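Local coordinates for type IV secretion system protein DotB (Yersinia pseudotuberculosis IP 31758, PDB 6GEF) that probably hydrolyses ATP as a hexameric P-loop ATPase of the GSP E family, in a type IVb secretion system, at residues I179-G184 / E318-I323; P157-D162 / I197-M202. One frame throughout, in Å; residues are numbered along the deposited sequence.

Contact 1: residues I179-G184 / E318-I323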
ATOM      1  N   ILE A 179      21.511  28.400  17.077  1.00 62.13           N
ATOM      2  CA  ILE A 179      20.292  28.688  16.344  1.00 63.45           C
ATOM      3  C   ILE A 179      19.768  30.047  16.821  1.00 65.34           C
ATOM      4  O   ILE A 179      19.519  30.245  18.009  1.00 70.28           O
ATOM      5  CB  ILE A 179      19.230  27.608  16.572  1.00 64.29           C
ATOM      6  CG1 ILE A 179      19.757  26.242  16.107  1.00 66.68           C
ATOM      7  CG2 ILE A 179      17.959  27.935  15.818  1.00 62.18           C
ATOM      8  CD1 ILE A 179      18.826  25.083  16.451  1.00 65.91           C
ATOM      9  N   VAL A 180      19.619  30.981  15.877  1.00 61.93           N
ATOM     10  CA  VAL A 180      18.868  32.203  16.096  1.00 60.05           C
ATOM     11  C   VAL A 180      17.483  32.022  15.477  1.00 59.65           C
ATOM     12  O   VAL A 180      17.363  31.686  14.294  1.00 58.02           O
ATOM     13  CB  VAL A 180      19.587  33.404  15.464  1.00 59.87           C
ATOM     14  CG1 VAL A 180      18.827  34.701  15.746  1.00 60.13           C
ATOM     15  CG2 VAL A 180      21.014  33.501  15.989  1.00 61.03           C
ATOM     16  N   MET A 181      16.449  32.258  16.281  1.00 58.29           N
ATOM     17  CA  MET A 181      15.072  32.063  15.865  1.00 59.80           C
ATOM     18  C   MET A 181      14.342  33.406  16.013  1.00 60.03           C
ATOM     19  O   MET A 181      14.430  34.050  17.067  1.00 60.80           O
ATOM     20  CB  MET A 181      14.374  31.009  16.722  1.00 61.73           C
ATOM     21  CG  MET A 181      15.062  29.654  16.670  1.00 65.34           C
ATOM     22  SD  MET A 181      14.775  28.585  18.118  1.00 69.02           S
ATOM     23  CE  MET A 181      13.056  28.335  18.008  1.00 69.33           C
ATOM     24  N   VAL A 182      13.615  33.807  14.973  1.00 57.79           N
ATOM     25  CA  VAL A 182      12.656  34.875  15.039  1.00 59.13           C
ATOM     26  C   VAL A 182      11.273  34.245  14.856  1.00 56.84           C
ATOM     27  O   VAL A 182      11.008  33.569  13.882  1.00 51.92           O
ATOM     28  CB  VAL A 182      12.899  35.987  13.996  1.00 60.45           C
ATOM     29  CG1 VAL A 182      14.386  36.345  13.976  1.00 61.38           C
ATOM     30  CG2 VAL A 182      12.457  35.554  12.640  1.00 61.56           C
ATOM     31  N   ALA A 183      10.372  34.496  15.805  1.00 59.78           N
ATOM     32  CA  ALA A 183       9.052  33.932  15.842  1.00 59.96           C
ATOM     33  C   ALA A 183       8.015  34.984  15.460  1.00 61.03           C
ATOM     34  O   ALA A 183       8.286  36.178  15.394  1.00 65.16           O
ATOM     35  CB  ALA A 183       8.743  33.372  17.220  1.00 60.22           C
ATOM     36  N   GLY A 184       6.802  34.497  15.184  1.00 60.09           N
ATOM     37  CA  GLY A 184       5.691  35.350  14.881  1.00 61.62           C
ATOM     38  C   GLY A 184       4.618  34.625  14.121  1.00 65.53           C
ATOM     39  O   GLY A 184       4.851  33.593  13.508  1.00 59.02           O
ATOM     40  N   GLU A 318      20.782  23.916  24.557  1.00 71.23           N
ATOM     41  CA  GLU A 318      22.191  24.092  24.289  1.00 74.22           C
ATOM     42  C   GLU A 318      22.478  24.689  22.901  1.00 73.88           C
ATOM     43  O   GLU A 318      23.524  25.289  22.704  1.00 72.49           O
ATOM     44  CB  GLU A 318      22.934  22.764  24.446  1.00 78.06           C
ATOM     45  CG  GLU A 318      23.158  22.352  25.882  1.00 83.93           C
ATOM     46  CD  GLU A 318      24.513  22.748  26.417  1.00 87.99           C
ATOM     47  OE1 GLU A 318      24.570  23.753  27.183  1.00 88.90           O
ATOM     48  OE2 GLU A 318      25.498  22.036  26.088  1.00 93.66           O
ATOM     49  N   THR A 319      21.557  24.524  21.967  1.00 72.21           N
ATOM     50  CA  THR A 319      21.762  24.975  20.602  1.00 71.96           C
ATOM     51  C   THR A 319      21.118  26.329  20.319  1.00 75.85           C
ATOM     52  O   THR A 319      21.582  27.063  19.439  1.00 81.82           O
ATOM     53  CB  THR A 319      21.200  23.959  19.589  1.00 73.17           C
ATOM     54  OG1 THR A 319      21.577  22.646  19.997  1.00 79.08           O
ATOM     55  CG2 THR A 319      21.738  24.214  18.224  1.00 75.64           C
ATOM     56  N   THR A 320      20.064  26.690  21.061  1.00 73.40           N
ATOM     57  CA  THR A 320      19.459  27.999  20.903  1.00 71.76           C
ATOM     58  C   THR A 320      20.402  29.084  21.416  1.00 72.26           C
ATOM     59  O   THR A 320      20.983  28.954  22.495  1.00 74.32           O
ATOM     60  CB  THR A 320      18.144  28.057  21.674  1.00 71.27           C
ATOM     61  OG1 THR A 320      17.306  26.947  21.279  1.00 65.22           O
ATOM     62  CG2 THR A 320      17.418  29.367  21.379  1.00 69.45           C
ATOM     63  N   ARG A 321      20.587  30.141  20.626  1.00 70.58           N
ATOM     64  CA  ARG A 321      21.394  31.279  21.022  1.00 70.14           C
ATOM     65  C   ARG A 321      20.600  32.554  21.263  1.00 66.42           C
ATOM     66  O   ARG A 321      21.115  33.484  21.896  1.00 62.27           O
ATOM     67  CB  ARG A 321      22.495  31.539  19.975  1.00 72.35           C
ATOM     68  CG  ARG A 321      23.827  30.882  20.306  1.00 77.15           C
ATOM     69  CD  ARG A 321      24.083  30.845  21.813  1.00 84.35           C
ATOM     70  NE  ARG A 321      25.431  31.275  22.162  1.00 93.96           N
ATOM     71  CZ  ARG A 321      25.736  32.522  22.514  1.00 98.32           C
ATOM     72  NH1 ARG A 321      24.790  33.475  22.565  1.00 97.10           N
ATOM     73  NH2 ARG A 321      26.997  32.833  22.833  1.00 95.50           N
ATOM     74  N   PHE A 322      19.359  32.615  20.788  1.00 64.56           N
ATOM     75  CA  PHE A 322      18.626  33.872  20.737  1.00 64.06           C
ATOM     76  C   PHE A 322      17.243  33.651  20.116  1.00 60.14           C
ATOM     77  O   PHE A 322      17.122  33.009  19.067  1.00 57.79           O
ATOM     78  CB  PHE A 322      19.387  34.923  19.891  1.00 65.32           C
ATOM     79  CG  PHE A 322      18.872  36.307  20.065  1.00 66.99           C
ATOM     80  CD1 PHE A 322      17.722  36.686  19.427  1.00 65.84           C
ATOM     81  CD2 PHE A 322      19.546  37.251  20.845  1.00 68.75           C
ATOM     82  CE1 PHE A 322      17.224  37.977  19.554  1.00 65.13           C
ATOM     83  CE2 PHE A 322      19.052  38.530  20.963  1.00 69.33           C
ATOM     84  CZ  PHE A 322      17.892  38.883  20.320  1.00 68.88           C
ATOM     85  N   ILE A 323      16.212  34.214  20.754  1.00 63.64           N
ATOM     86  CA  ILE A 323      14.838  33.999  20.344  1.00 64.18           C
ATOM     87  C   ILE A 323      14.168  35.362  20.247  1.00 65.28           C
ATOM     88  O   ILE A 323      14.037  36.072  21.251  1.00 65.93           O
ATOM     89  CB  ILE A 323      14.063  33.078  21.315  1.00 66.53           C
ATOM     90  CG1 ILE A 323      14.704  31.694  21.368  1.00 67.86           C
ATOM     91  CG2 ILE A 323      12.586  33.046  20.958  1.00 66.02           C
ATOM     92  CD1 ILE A 323      13.739  30.543  21.586  1.00 68.00           C
TER

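Contact 2: residues P157-D162 / I197-M202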
ATOM      1  N   PRO A 157      17.214  43.889   0.947  1.00 72.28           N
ATOM      2  CA  PRO A 157      17.019  43.961   2.392  1.00 73.20           C
ATOM      3  C   PRO A 157      17.124  45.388   2.903  1.00 70.74           C
ATOM      4  O   PRO A 157      17.918  46.178   2.394  1.00 77.97           O
ATOM      5  CB  PRO A 157      18.135  43.075   2.942  1.00 72.61           C
ATOM      6  CG  PRO A 157      18.427  42.115   1.847  1.00 72.03           C
ATOM      7  CD  PRO A 157      18.203  42.866   0.574  1.00 72.29           C
ATOM      8  N   LEU A 158      16.314  45.727   3.899  1.00 70.31           N
ATOM      9  CA  LEU A 158      16.317  47.064   4.454  1.00 70.29           C
ATOM     10  C   LEU A 158      17.389  47.185   5.521  1.00 69.34           C
ATOM     11  O   LEU A 158      17.629  46.258   6.275  1.00 73.85           O
ATOM     12  CB  LEU A 158      14.947  47.398   5.065  1.00 70.06           C
ATOM     13  CG  LEU A 158      13.853  47.813   4.075  1.00 68.94           C
ATOM     14  CD1 LEU A 158      13.381  46.654   3.243  1.00 70.03           C
ATOM     15  CD2 LEU A 158      12.697  48.422   4.845  1.00 70.55           C
ATOM     16  N   PRO A 159      18.038  48.357   5.611  1.00 71.01           N
ATOM     17  CA  PRO A 159      18.912  48.628   6.762  1.00 71.30           C
ATOM     18  C   PRO A 159      18.221  48.385   8.094  1.00 70.61           C
ATOM     19  O   PRO A 159      16.991  48.351   8.164  1.00 71.84           O
ATOM     20  CB  PRO A 159      19.269  50.104   6.579  1.00 72.88           C
ATOM     21  CG  PRO A 159      19.124  50.356   5.122  1.00 73.31           C
ATOM     22  CD  PRO A 159      18.001  49.489   4.662  1.00 71.53           C
ATOM     23  N   LEU A 160      18.998  48.190   9.136  1.00 75.46           N
ATOM     24  CA  LEU A 160      18.430  47.878  10.454  1.00 73.98           C
ATOM     25  C   LEU A 160      17.607  49.043  10.970  1.00 73.43           C
ATOM     26  O   LEU A 160      16.529  48.839  11.542  1.00 73.49           O
ATOM     27  CB  LEU A 160      19.545  47.506  11.436  1.00 73.69           C
ATOM     28  CG  LEU A 160      20.495  46.398  11.007  1.00 71.78           C
ATOM     29  CD1 LEU A 160      21.362  45.937  12.145  1.00 75.93           C
ATOM     30  CD2 LEU A 160      19.770  45.231  10.357  1.00 67.71           C
ATOM     31  N   ALA A 161      18.106  50.271  10.772  1.00 76.32           N
ATOM     32  CA  ALA A 161      17.368  51.452  11.220  1.00 77.14           C
ATOM     33  C   ALA A 161      15.970  51.490  10.607  1.00 74.58           C
ATOM     34  O   ALA A 161      15.016  51.882  11.272  1.00 75.96           O
ATOM     35  CB  ALA A 161      18.156  52.713  10.888  1.00 78.31           C
ATOM     36  N   ASP A 162      15.844  51.087   9.359  1.00 73.84           N
ATOM     37  CA  ASP A 162      14.566  51.185   8.656  1.00 75.38           C
ATOM     38  C   ASP A 162      13.526  50.249   9.255  1.00 73.41           C
ATOM     39  O   ASP A 162      12.343  50.605   9.333  1.00 72.05           O
ATOM     40  CB  ASP A 162      14.733  50.911   7.155  1.00 75.51           C
ATOM     41  CG  ASP A 162      15.643  51.933   6.480  1.00 79.36           C
ATOM     42  OD1 ASP A 162      16.394  52.650   7.183  1.00 75.19           O
ATOM     43  OD2 ASP A 162      15.607  52.020   5.247  1.00 86.98           O
ATOM     44  N   ILE A 197      19.153  41.375   8.819  1.00 63.18           N
ATOM     45  CA  ILE A 197      20.263  40.850   9.616  1.00 62.08           C
ATOM     46  C   ILE A 197      21.369  40.269   8.712  1.00 60.06           C
ATOM     47  O   ILE A 197      22.548  40.395   8.999  1.00 65.68           O
ATOM     48  CB  ILE A 197      19.772  39.809  10.638  1.00 61.05           C
ATOM     49  CG1 ILE A 197      18.894  40.464  11.697  1.00 62.40           C
ATOM     50  CG2 ILE A 197      20.954  39.107  11.286  1.00 59.51           C
ATOM     51  CD1 ILE A 197      18.527  39.566  12.864  1.00 62.40           C
ATOM     52  N   ILE A 198      20.974  39.661   7.604  1.00 56.37           N
ATOM     53  CA  ILE A 198      21.930  39.045   6.704  1.00 57.66           C
ATOM     54  C   ILE A 198      22.706  40.117   5.903  1.00 60.21           C
ATOM     55  O   ILE A 198      23.903  39.967   5.674  1.00 61.76           O
ATOM     56  CB  ILE A 198      21.244  38.025   5.783  1.00 55.08           C
ATOM     57  CG1 ILE A 198      20.811  36.806   6.583  1.00 54.84           C
ATOM     58  CG2 ILE A 198      22.158  37.607   4.651  1.00 53.95           C
ATOM     59  CD1 ILE A 198      20.031  35.756   5.829  1.00 53.25           C
ATOM     60  N   ARG A 199      22.026  41.171   5.465  1.00 60.62           N
ATOM     61  CA  ARG A 199      22.691  42.257   4.802  1.00 65.25           C
ATOM     62  C   ARG A 199      23.675  42.934   5.750  1.00 66.74           C
ATOM     63  O   ARG A 199      24.812  43.289   5.371  1.00 65.77           O
ATOM     64  CB  ARG A 199      21.689  43.252   4.230  1.00 66.81           C
ATOM     65  CG  ARG A 199      21.357  44.424   5.129  1.00 69.59           C
ATOM     66  CD  ARG A 199      20.819  45.581   4.352  1.00 71.65           C
ATOM     67  NE  ARG A 199      21.861  46.316   3.619  1.00 74.84           N
ATOM     68  CZ  ARG A 199      21.679  47.520   3.083  1.00 74.64           C
ATOM     69  NH1 ARG A 199      20.502  48.128   3.148  1.00 73.93           N
ATOM     70  NH2 ARG A 199      22.680  48.135   2.486  1.00 75.30           N
ATOM     71  N   TYR A 200      23.253  43.211   6.982  1.00 67.87           N
ATOM     72  CA  TYR A 200      24.174  43.664   8.014  1.00 69.36           C
ATOM     73  C   TYR A 200      25.382  42.739   8.133  1.00 70.72           C
ATOM     74  O   TYR A 200      26.531  43.199   8.142  1.00 75.46           O
ATOM     75  CB  TYR A 200      23.453  43.772   9.358  1.00 70.51           C
ATOM     76  CG  TYR A 200      24.361  44.157  10.506  1.00 72.16           C
ATOM     77  CD1 TYR A 200      24.862  45.461  10.633  1.00 73.81           C
ATOM     78  CD2 TYR A 200      24.685  43.228  11.496  1.00 71.94           C
ATOM     79  CE1 TYR A 200      25.683  45.803  11.670  1.00 78.60           C
ATOM     80  CE2 TYR A 200      25.531  43.549  12.531  1.00 74.15           C
ATOM     81  CZ  TYR A 200      26.019  44.853  12.632  1.00 78.77           C
ATOM     82  OH  TYR A 200      26.811  45.217  13.699  1.00 80.71           O
ATOM     83  N   ILE A 201      25.133  41.432   8.181  1.00 68.42           N
ATOM     84  CA  ILE A 201      26.220  40.474   8.329  1.00 65.97           C
ATOM     85  C   ILE A 201      27.213  40.610   7.188  1.00 64.88           C
ATOM     86  O   ILE A 201      28.427  40.732   7.416  1.00 64.18           O
ATOM     87  CB  ILE A 201      25.673  39.032   8.438  1.00 65.06           C
ATOM     88  CG1 ILE A 201      25.207  38.750   9.860  1.00 64.48           C
ATOM     89  CG2 ILE A 201      26.723  38.015   8.012  1.00 64.78           C
ATOM     90  CD1 ILE A 201      24.665  37.349  10.046  1.00 63.49           C
ATOM     91  N   MET A 202      26.725  40.608   5.961  1.00 64.31           N
ATOM     92  CA  MET A 202      27.607  40.717   4.791  1.00 66.06           C
ATOM     93  C   MET A 202      28.373  42.049   4.788  1.00 66.42           C
ATOM     94  O   MET A 202      29.555  42.071   4.477  1.00 66.58           O
ATOM     95  CB  MET A 202      26.803  40.576   3.507  1.00 65.40           C
ATOM     96  CG  MET A 202      26.152  39.244   3.305  1.00 66.28           C
ATOM     97  SD  MET A 202      25.142  39.170   1.814  1.00 71.75           S
ATOM     98  CE  MET A 202      26.444  39.042   0.575  1.00 68.59           C
TER

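Contact 1: residues I179-G184 / E318-I323
Ile179 and Thr319 meet where strand 179-183 starts beside the end of helix 306-319. Followed outward, the longer branch of Ile179 lies along Thr319: CB is 3.7 Å from Thr319 O, CG1 passes 3.5 Å from Thr319 CG2, and CD1 ends on the same methyl. With CG1 beside the backbone N (chi1 -60°) and chi2 extended, this branch keeps to the threonine instead of leaving it. The methyl of Thr319 faces the isoleucine, while OG1 hydrogen-bonds back to Asp315 O in its own helix.

The backbones pair in parallel, their axes 4.8 Å apart and 20° from parallel. Ile179 N donates to Thr319 O at 2.7 Å, bent to 144° at the hydrogen. Arg321 N returns a much straighter bond to Ile179 O, and Met181 N reaches Phe322 O at 3.0 Å. Ile179 pairs with Thr320 but Val180 with Phe322, so a beta bulge takes up one residue as the chain changes from helix to strand.

Beyond the bulge, Met181 and Ile323 lie side by side on the same sheet face as Ile179, SD 4.1 Å from Ile323 CD1. On the other face, Val180 CG1 rests 4.2 Å from Phe322 CB.

Strand 179-183 is an inner parallel strand of the mixed sheet and runs into Gly184 of a probable Walker A P-loop, as in P-loop ATPases. Helices 268-280 and 293-302 cover the Ile179-Met181 face, Met173 touches Val180 and Phe322 on the other, and strand 284-288 pairs with the far edge of 179-183.

Contact 2: residues P157-D162 / I197-M202
Pro157 packs against the root of Arg199, its ring carbon CB 3.8 Å from Arg199 CB. The proline carbonyl receives a weak hydrogen bond from Arg199 NH1, long at 3.3 Å and bent to 125°. Leu158 turns its side chain from the helix, yet its carbonyl O lies 3.8 Å from Arg199 CD and accepts a bond from Ser196 OG. Pro159, the N-cap residue of helix 160-163, brings CD and CG to the guanidinium: CD sits at its edge, near its plane, 3.2 Å from NH1. The bend of the arginine at chi3 (-76°) brings NH1 beside Pro159, while NH2 forms a salt bridge with Glu203 one helical turn on.

Leu160 reaches the helix with both methyls. CD1 lies over one face of the Tyr200 ring in a CH-pi contact, 4.1 Å from the centroid and displaced toward the rim; CD2 lies 4.2 Å from the backbone N of Ile197.

Helix 187-203, following the probable P-loop, lies between the turn before helix 160-163 and strand 284-288, whose Phe285 touches Ile197, Ile198 and Ile201. Helix 167-172 flanks Leu160 and Tyr200 through Val170, and Asn171 OD1 is hydrogen-bonded to Tyr200 OH.

In the fold
From the N terminus, the chain leaves the antiparallel sheet at strand 143-153 and enters contact 2 at 157-162. It then runs through helix 167-172 into strand 179-183, the first half of contact 1, and on through a probable Walker A P-loop into helix 187-203, where 197-202 closes contact 2 after 34 residues. Contact 1 closes at 318-323, after 133 residues that include four of the seven strands of the mixed sheet. The loops cross, since their segments alternate. Contact 1 joins neighbouring parallel strands; contact 2 ties the helix following the P-loop to the turn between the antiparallel sheet and helix 160-163. Their centres are about 18 Å apart, their nearest atoms about 5 Å.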